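Local atomic coordinates of Cro protein (Xylella fastidiosa, PDB entry 3BD1), a protein that probably binds operator DNA through a helix-turn-helix and represses transcription as the Cro regulator of a putative prophage. Residues A[1-5]-A[31-37]; A[6-11]-A[48-53]. All coordinates share one frame; numbering follows the deposited sequence.

Contact 1 of 2, residues A[1-5]-A[31-37]; sequences MNAID and WRARGRV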
loop_
_atom_site.group_PDB
_atom_site.type_symbol
_atom_site.label_atom_id
_atom_site.label_comp_id
_atom_site.label_asym_id
_atom_site.label_seq_id
_atom_site.Cartn_x
_atom_site.Cartn_y
_atom_site.Cartn_z
ATOM N N MET A 1 8.448 3.993 -11.903
ATOM C CA MET A 1 8.621 4.076 -10.431
ATOM C C MET A 1 7.497 4.941 -9.890
ATOM O O MET A 1 7.219 6.001 -10.502
ATOM C CB MET A 1 9.958 4.764 -10.153
ATOM C CG MET A 1 10.189 5.392 -8.813
ATOM S SD MET A 1 11.748 6.268 -8.927
ATOM C CE MET A 1 11.933 6.730 -7.220
ATOM N N ASN A 2 6.924 4.495 -8.763
ATOM C CA ASN A 2 5.844 5.241 -8.154
ATOM C C ASN A 2 6.229 5.596 -6.727
ATOM O O ASN A 2 6.093 4.789 -5.815
ATOM C CB ASN A 2 4.536 4.468 -8.209
ATOM C CG ASN A 2 3.333 5.302 -7.791
ATOM O OD1 ASN A 2 3.366 5.968 -6.769
ATOM N ND2 ASN A 2 2.247 5.255 -8.568
ATOM N N ALA A 3 6.727 6.818 -6.573
ATOM C CA ALA A 3 7.263 7.249 -5.288
ATOM C C ALA A 3 6.197 7.197 -4.196
ATOM O O ALA A 3 6.491 6.908 -3.026
ATOM C CB ALA A 3 7.821 8.673 -5.427
ATOM N N ILE A 4 4.962 7.508 -4.559
ATOM C CA ILE A 4 3.896 7.489 -3.560
ATOM C C ILE A 4 3.663 6.079 -3.031
ATOM O O ILE A 4 3.452 5.878 -1.830
ATOM C CB ILE A 4 2.569 8.085 -4.079
ATOM C CG1 ILE A 4 2.731 9.574 -4.402
ATOM C CG2 ILE A 4 1.444 7.854 -3.059
ATOM C CD1 ILE A 4 1.610 10.270 -5.190
ATOM N N ASP A 5 3.705 5.103 -3.924
ATOM C CA ASP A 5 3.572 3.715 -3.521
ATOM C C ASP A 5 4.742 3.241 -2.671
ATOM O O ASP A 5 4.543 2.498 -1.712
ATOM C CB ASP A 5 3.415 2.819 -4.736
ATOM C CG ASP A 5 2.070 2.979 -5.393
ATOM O OD1 ASP A 5 1.082 3.384 -4.752
ATOM O OD2 ASP A 5 1.966 2.697 -6.597
ATOM N N TRP A 31 -3.758 12.000 -4.022
ATOM C CA TRP A 31 -2.410 12.303 -4.511
ATOM C C TRP A 31 -1.984 11.199 -5.471
ATOM O O TRP A 31 -1.403 11.425 -6.538
ATOM C CB TRP A 31 -1.388 12.403 -3.370
ATOM C CG TRP A 31 -1.708 13.425 -2.336
ATOM C CD1 TRP A 31 -2.626 14.432 -2.398
ATOM C CD2 TRP A 31 -1.114 13.501 -1.042
ATOM N NE1 TRP A 31 -2.622 15.140 -1.220
ATOM C CE2 TRP A 31 -1.698 14.588 -0.367
ATOM C CE3 TRP A 31 -0.116 12.763 -0.404
ATOM C CZ2 TRP A 31 -1.330 14.949 0.922
ATOM C CZ3 TRP A 31 0.235 13.121 0.880
ATOM C CH2 TRP A 31 -0.358 14.203 1.528
ATOM N N ARG A 32 -2.293 9.973 -5.068
ATOM C CA ARG A 32 -1.896 8.830 -5.876
ATOM C C ARG A 32 -2.632 8.852 -7.212
ATOM O O ARG A 32 -1.997 8.638 -8.247
ATOM C CB ARG A 32 -2.118 7.511 -5.137
ATOM C CG ARG A 32 -1.430 6.369 -5.877
ATOM C CD ARG A 32 -1.832 5.019 -5.355
ATOM N NE ARG A 32 -1.096 3.991 -6.086
ATOM C CZ ARG A 32 -1.322 3.543 -7.318
ATOM N NH1 ARG A 32 -2.301 3.999 -8.091
ATOM N NH2 ARG A 32 -0.520 2.596 -7.776
ATOM N N ALA A 33 -3.935 9.130 -7.184
ATOM C CA ALA A 33 -4.755 9.147 -8.394
ATOM C C ALA A 33 -4.227 10.152 -9.410
ATOM O O ALA A 33 -4.181 9.874 -10.619
ATOM C CB ALA A 33 -6.215 9.462 -8.078
ATOM N N ARG A 34 -3.830 11.317 -8.905
ATOM C CA ARG A 34 -3.380 12.394 -9.775
ATOM C C ARG A 34 -1.874 12.355 -10.006
ATOM O O ARG A 34 -1.347 13.139 -10.798
ATOM C CB ARG A 34 -3.879 13.741 -9.261
ATOM C CG ARG A 34 -3.029 14.305 -8.159
ATOM C CD ARG A 34 -3.763 15.319 -7.302
ATOM N NE ARG A 34 -2.772 15.919 -6.411
ATOM C CZ ARG A 34 -3.023 16.734 -5.398
ATOM N NH1 ARG A 34 -4.266 17.077 -5.082
ATOM N NH2 ARG A 34 -1.989 17.185 -4.705
ATOM N N GLY A 35 -1.199 11.429 -9.330
ATOM C CA GLY A 35 0.241 11.219 -9.501
ATOM C C GLY A 35 1.066 12.366 -8.953
ATOM O O GLY A 35 2.146 12.668 -9.451
ATOM N N ARG A 36 0.572 13.039 -7.920
ATOM C CA ARG A 36 1.269 14.236 -7.461
ATOM C C ARG A 36 0.937 14.543 -6.007
ATOM O O ARG A 36 -0.216 14.836 -5.678
ATOM C CB ARG A 36 0.825 15.446 -8.291
ATOM C CG ARG A 36 1.529 16.764 -7.985
ATOM C CD ARG A 36 0.983 17.926 -8.801
ATOM N NE ARG A 36 -0.261 18.494 -8.275
ATOM C CZ ARG A 36 -1.468 18.372 -8.827
ATOM N NH1 ARG A 36 -1.653 17.698 -9.955
ATOM N NH2 ARG A 36 -2.518 18.936 -8.242
ATOM N N VAL A 37 1.963 14.496 -5.164
ATOM C CA VAL A 37 1.821 14.930 -3.792
ATOM C C VAL A 37 1.986 16.450 -3.776
ATOM O O VAL A 37 2.723 17.022 -4.581
ATOM C CB VAL A 37 2.795 14.235 -2.790
ATOM C CG1 VAL A 37 2.751 12.721 -2.990
ATOM C CG2 VAL A 37 4.230 14.699 -2.827
HETATM O O HOH W 1 0.596 7.612 -8.540
#

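Contact 2 of 2, residues A[6-11]-A[48-53]; sequences IAINKL and VTNGAV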
loop_
_atom_site.group_PDB
_atom_site.type_symbol
_atom_site.label_atom_id
_atom_site.label_comp_id
_atom_site.label_asym_id
_atom_site.label_seq_id
_atom_site.Cartn_x
_atom_site.Cartn_y
_atom_site.Cartn_z
ATOM N N ILE A 6 5.959 3.674 -2.997
ATOM C CA ILE A 6 7.102 3.331 -2.150
ATOM C C ILE A 6 6.870 3.899 -0.756
ATOM O O ILE A 6 7.150 3.212 0.236
ATOM C CB ILE A 6 8.425 3.852 -2.732
ATOM C CG1 ILE A 6 8.697 3.213 -4.105
ATOM C CG2 ILE A 6 9.598 3.624 -1.786
ATOM C CD1 ILE A 6 9.883 3.784 -4.873
ATOM N N ALA A 7 6.386 5.139 -0.673
ATOM C CA ALA A 7 6.094 5.746 0.633
ATOM C C ALA A 7 5.019 4.993 1.411
ATOM O O ALA A 7 5.121 4.745 2.624
ATOM C CB ALA A 7 5.690 7.205 0.458
ATOM N N ILE A 8 3.940 4.612 0.725
ATOM C CA ILE A 8 2.868 3.849 1.365
ATOM C C ILE A 8 3.401 2.529 1.893
ATOM O O ILE A 8 3.098 2.136 3.021
ATOM C CB ILE A 8 1.676 3.606 0.380
ATOM C CG1 ILE A 8 0.967 4.924 0.054
ATOM C CG2 ILE A 8 0.719 2.545 0.877
ATOM C CD1 ILE A 8 0.004 4.886 -1.148
ATOM N N ASN A 9 4.206 1.846 1.095
ATOM C CA ASN A 9 4.756 0.564 1.499
ATOM C C ASN A 9 5.753 0.698 2.643
ATOM O O ASN A 9 5.819 -0.195 3.479
ATOM C CB ASN A 9 5.372 -0.164 0.317
ATOM C CG ASN A 9 4.323 -0.754 -0.609
ATOM O OD1 ASN A 9 3.196 -1.015 -0.170
ATOM N ND2 ASN A 9 4.667 -0.971 -1.873
ATOM N N LYS A 10 6.466 1.820 2.687
ATOM C CA LYS A 10 7.444 2.018 3.771
ATOM C C LYS A 10 6.736 2.100 5.107
ATOM O O LYS A 10 7.194 1.496 6.087
ATOM C CB LYS A 10 8.290 3.254 3.507
ATOM C CG LYS A 10 9.300 3.520 4.574
ATOM C CD LYS A 10 10.297 2.368 4.618
ATOM C CE LYS A 10 11.574 2.767 5.319
ATOM N NZ LYS A 10 11.277 2.943 6.748
ATOM N N LEU A 11 5.646 2.858 5.142
ATOM C CA LEU A 11 4.839 2.936 6.364
ATOM C C LEU A 11 3.990 1.684 6.598
ATOM O O LEU A 11 3.702 1.327 7.746
ATOM C CB LEU A 11 3.973 4.190 6.343
ATOM C CG LEU A 11 4.630 5.503 6.800
ATOM C CD1 LEU A 11 4.829 5.489 8.329
ATOM C CD2 LEU A 11 5.925 5.794 6.065
ATOM N N VAL A 48 9.081 11.046 7.225
ATOM C CA VAL A 48 8.359 9.924 7.820
ATOM C C VAL A 48 8.729 8.584 7.216
ATOM O O VAL A 48 8.569 7.548 7.869
ATOM C CB VAL A 48 6.837 10.120 7.819
ATOM C CG1 VAL A 48 6.450 11.399 8.587
ATOM C CG2 VAL A 48 6.183 10.072 6.425
ATOM N N THR A 49 9.170 8.619 5.954
ATOM C CA THR A 49 9.650 7.394 5.310
ATOM C C THR A 49 11.118 7.093 5.578
ATOM O O THR A 49 11.702 6.162 5.010
ATOM C CB THR A 49 9.440 7.465 3.781
ATOM O OG1 THR A 49 10.310 8.446 3.209
ATOM C CG2 THR A 49 7.965 7.610 3.362
ATOM N N ASN A 50 11.730 7.903 6.455
ATOM C CA ASN A 50 13.152 7.736 6.771
ATOM C C ASN A 50 14.038 7.783 5.529
ATOM O O ASN A 50 15.065 7.103 5.451
ATOM C CB ASN A 50 13.424 6.456 7.520
ATOM C CG ASN A 50 14.757 6.435 8.278
ATOM O OD1 ASN A 50 15.437 5.382 8.378
ATOM N ND2 ASN A 50 15.111 7.585 8.800
ATOM N N GLY A 51 13.610 8.596 4.566
ATOM C CA GLY A 51 14.375 8.764 3.344
ATOM C C GLY A 51 14.214 7.657 2.306
ATOM O O GLY A 51 14.967 7.631 1.303
ATOM N N ALA A 52 13.240 6.767 2.489
ATOM C CA ALA A 52 12.976 5.706 1.506
ATOM C C ALA A 52 12.530 6.351 0.200
ATOM O O ALA A 52 12.798 5.792 -0.855
ATOM C CB ALA A 52 11.895 4.768 1.971
ATOM N N VAL A 53 11.897 7.512 0.300
ATOM C CA VAL A 53 11.700 8.389 -0.855
ATOM C C VAL A 53 12.208 9.743 -0.458
ATOM O O VAL A 53 12.198 10.130 0.719
ATOM C CB VAL A 53 10.257 8.468 -1.297
ATOM C CG1 VAL A 53 9.768 7.086 -1.755
ATOM C CG2 VAL A 53 9.364 9.052 -0.285
HETATM O O HOH W 2 9.360 4.916 7.806
#

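Contact 1 of 2, residues A[1-5]-A[31-37]
I4 lays its longer branch, CG1-CD1, against V37: I4 CG1 sits 3.4 Å from V37 CG1, a tight fit for two carbons. Past that point CD1 lies over the last turn of helix 25-34 and its exit, with W31 O 3.5 Å from I4 CD1 and R32 CA, G35 C and R36 N also close by, while the other branch, CG2, rests on the start of the R32 side chain. W31 O also accepts the backbone N-H of R36. With G35 at positive phi and its N-H bonded to R32 O, this makes a Schellman motif under the isoleucine.

On the solvent side R32, extended with CG opposite its own backbone N (chi1 -168°), reaches D5 in a side-on salt bridge. R32 NE lies 2.6 Å from D5 OD1, nearly in the guanidinium plane and fairly straight at 162°. The second bond, R32 NH2 to D5 OD2 at 2.8 Å, is more bent and tilted from that plane; both oxygens use syn lone pairs. N2, the N-cap, takes D5 N on its OD1 (3.0 Å), and its ND2 stands above the rim of one guanidinium face. That same ND2 donates to a water that donates in turn to R32 O, a second tie between the helix ends.

The contact thus joins the start of helix 3-11 to the end of helix 25-34; V37 continues inward onto C42 and I45 of helix 42-48 and L58 of helix 55-58.

Contact 2 of 2, residues A[6-11]-A[48-53]
The T49-N50 peptide is the flat group that K10 meets; neither segment brings a ring. From one side of the peptide plane the lysine chain comes up to the carbonyl oxygen, with K10 CE 3.4 Å from T49 O, and A52 CB stands off the other side. T49 O itself accepts A52 N, the bond that closes the turn. Bends at chi2 (64°) and chi4 (70°) fold the lysine round this oxygen, leaving K10 CG 3.9 Å from A52 CB. K10 NZ donates a hydrogen bond to a water 2.9 Å from it, which in turn can donate to V48 O; the charged end is thereby linked to the last turn of helix 42-48 without a direct bond across the contact.

Deeper in, the packing is apolar. L11 CD2 lies 3.6 Å from V48 O and also meets T49 CG2, the two side chains lying nearly perpendicular. A7 CB meets the same methyl, T49 CG2, at 3.7 Å. With OG1 turned back to bond I45 O, CG2 is left facing A7 and L11. At the far end I6 CG2 presses on V53 CG1 at 3.5 Å, closer than usual for two methyls. L11 and K10 also pack on L11 of the second subunit, while M1 of the third subunit packs on I6 and A52.

Helix 42-48 finishes here in a Schellman motif that overlaps the type I' turn T49-A52, N50 at positive phi serving both. It is a helix C-terminus and tight turn packed against helix 3-11 of an all-helical Cro domain.

In the fold
Both contacts use helix 3-11, contact 1 its first turn and contact 2 the rest, and their centres lie about 12 Å apart. Along the chain they alternate: 1-5, 6-11, 31-37, 48-53. Helix 3-11 therefore bridges the end of helix 25-34 and the turn after helix 42-48. The two meet where A3 O touches V53 CG1 at 3.5 Å, and I45 is shared, packing on V37 as well as on A7 and V53. In a helix-turn-helix protein, helices 14-21 and 25-34 probably form the DNA-reading unit, so contact 1 joins the end of its second helix to helix 3-11, while contact 2 faces two other subunits of the assembly.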